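Local coordinates for pyocin S8 (Pseudomonas aeruginosa, PDB 6W0V), which probably kills rival bacteria as a DNA-cleaving bacteriocin endonuclease, represented here by its nuclease domain bound to the cognate immunity protein, at residues K93-H98 with K120-V125. The protein carries 1 engineered substitution. Residues are numbered along the deposited sequence; the frame is centred on the assembly and turned at random.
Sequences KYAIHH and KMHIQV. Engineered in segment 93-98: Ala95 (natural residue Glu).
His97 and His122 each carry the imidazole trans to the main-chain nitrogen (chi1 174° and -169°), and these extended side chains reach out from strand 95-98 and helix 119-122 to meet rim to rim. The ring planes stand at 72° with centroids 5.0 Å apart, and neither ring lies over the face of the other. His97 ND1 comes up in the plane of the His122 ring, at its edge, 3.1 Å from His122 NE2. Two residues earlier on the strand, the methyl of Ala95, an engineered residue that is Glu in the natural protein, sits over a face of the same imidazole, its CB 3.2 Å from His122 ND1. Val125 approaches His97 obliquely, with Val125 CG1 3.8 Å from His97 NE2. A type I turn from His122 to Val125, closed by the hydrogen bond from Val125 N to His122 O (3.0 Å), brings this valine back beside His97. Backbone hydrogen bonds of Ala95 with Met117 and of His97 with Arg115 tie the strand to antiparallel strand 114-117, which leads into the helix; this is the beta-beta-alpha layout of H-N-H nucleases. On the strand, His98 NE2 is hydrogen-bonded to Val108 O. In related colicin DNases, histidines of this motif bind a metal ion. Two ring nitrogens brought this near each other are consistent with such a site. A glutamate of the H-N-H motif is essential for DNase activity, and the place of Ala95, natural Glu, against the His122 ring is consistent with that position; its methyl makes a nonpolar contact there.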
# COMPACT_ATOMS: atom_id res chain seq x y z
N LYS A 93 -2.87 3.48 3.36
CA LYS A 93 -2.27 2.13 3.29
C LYS A 93 -3.21 1.15 3.96
O LYS A 93 -3.91 1.54 4.91
CB LYS A 93 -0.97 2.04 4.09
CG LYS A 93 0.02 3.15 3.88
CD LYS A 93 0.40 3.25 2.45
CE LYS A 93 1.60 4.15 2.27
NZ LYS A 93 1.35 5.50 2.83
N TYR A 94 -3.17 -0.09 3.53
CA TYR A 94 -3.77 -1.19 4.30
C TYR A 94 -3.19 -1.14 5.70
O TYR A 94 -1.97 -1.05 5.85
CB TYR A 94 -3.54 -2.52 3.62
CG TYR A 94 -4.49 -2.70 2.48
CD1 TYR A 94 -5.82 -2.96 2.73
CD2 TYR A 94 -4.08 -2.49 1.18
CE1 TYR A 94 -6.73 -3.10 1.69
CE2 TYR A 94 -4.97 -2.63 0.13
CZ TYR A 94 -6.29 -2.93 0.39
OH TYR A 94 -7.18 -3.07 -0.62
N ALA A 95 -4.08 -1.10 6.67
CA ALA A 95 -3.72 -1.00 8.09
C ALA A 95 -3.73 -2.41 8.66
O ALA A 95 -4.61 -3.20 8.31
CB ALA A 95 -4.68 -0.10 8.81
N ILE A 96 -2.72 -2.73 9.45
CA ILE A 96 -2.77 -3.95 10.28
C ILE A 96 -3.32 -3.50 11.62
O ILE A 96 -2.64 -2.74 12.30
CB ILE A 96 -1.39 -4.59 10.39
CG1 ILE A 96 -0.82 -4.92 9.01
CG2 ILE A 96 -1.46 -5.80 11.29
CD1 ILE A 96 0.64 -5.26 9.03
N HIS A 97 -4.55 -3.90 11.91
CA HIS A 97 -5.32 -3.43 13.09
C HIS A 97 -5.15 -4.46 14.20
O HIS A 97 -5.25 -5.66 13.92
CB HIS A 97 -6.79 -3.25 12.74
CG HIS A 97 -7.61 -2.92 13.92
ND1 HIS A 97 -7.43 -1.75 14.63
CD2 HIS A 97 -8.61 -3.60 14.53
CE1 HIS A 97 -8.29 -1.72 15.62
NE2 HIS A 97 -9.02 -2.84 15.58
N HIS A 98 -4.88 -3.98 15.40
CA HIS A 98 -4.90 -4.80 16.63
C HIS A 98 -6.33 -4.86 17.13
O HIS A 98 -6.83 -3.81 17.57
CB HIS A 98 -3.94 -4.21 17.64
CG HIS A 98 -2.54 -4.44 17.22
ND1 HIS A 98 -1.84 -3.51 16.49
CD2 HIS A 98 -1.73 -5.50 17.39
CE1 HIS A 98 -0.63 -3.98 16.26
NE2 HIS A 98 -0.54 -5.20 16.81
N LYS A 120 -10.36 3.51 5.81
CA LYS A 120 -11.80 3.87 5.93
C LYS A 120 -12.43 2.99 7.01
O LYS A 120 -13.16 3.53 7.86
CB LYS A 120 -12.51 3.69 4.60
CG LYS A 120 -13.97 4.11 4.59
CD LYS A 120 -14.67 3.74 3.31
CE LYS A 120 -16.18 3.71 3.45
NZ LYS A 120 -16.63 2.77 4.51
N MET A 121 -12.16 1.69 6.98
CA MET A 121 -12.69 0.75 7.99
C MET A 121 -11.94 0.97 9.31
O MET A 121 -12.59 1.03 10.36
CB MET A 121 -12.55 -0.70 7.55
CG MET A 121 -13.60 -1.13 6.55
SD MET A 121 -15.26 -0.49 6.95
CE MET A 121 -15.43 -1.01 8.65
N HIS A 122 -10.62 1.10 9.23
CA HIS A 122 -9.72 1.16 10.40
C HIS A 122 -10.10 2.33 11.31
O HIS A 122 -10.15 2.15 12.53
CB HIS A 122 -8.28 1.28 9.92
CG HIS A 122 -7.30 1.08 11.01
ND1 HIS A 122 -6.10 1.75 11.06
CD2 HIS A 122 -7.35 0.30 12.11
CE1 HIS A 122 -5.43 1.37 12.13
NE2 HIS A 122 -6.18 0.48 12.80
N ILE A 123 -10.40 3.48 10.72
CA ILE A 123 -10.64 4.75 11.46
C ILE A 123 -11.99 4.67 12.19
O ILE A 123 -12.19 5.45 13.14
CB ILE A 123 -10.55 5.93 10.48
CG1 ILE A 123 -10.12 7.22 11.17
CG2 ILE A 123 -11.84 6.09 9.68
CD1 ILE A 123 -9.48 8.20 10.22
N GLN A 124 -12.86 3.74 11.79
CA GLN A 124 -14.18 3.51 12.42
C GLN A 124 -14.00 2.63 13.66
O GLN A 124 -14.98 2.45 14.39
CB GLN A 124 -15.16 2.94 11.40
CG GLN A 124 -15.38 3.89 10.23
CD GLN A 124 -16.38 3.36 9.23
OE1 GLN A 124 -16.05 3.08 8.08
NE2 GLN A 124 -17.62 3.21 9.68
N VAL A 125 -12.78 2.12 13.87
CA VAL A 125 -12.30 1.57 15.17
C VAL A 125 -11.17 2.48 15.68
O VAL A 125 -10.47 2.20 16.65
CB VAL A 125 -11.83 0.11 15.03
CG1 VAL A 125 -12.02 -0.65 16.33
CG2 VAL A 125 -12.52 -0.62 13.88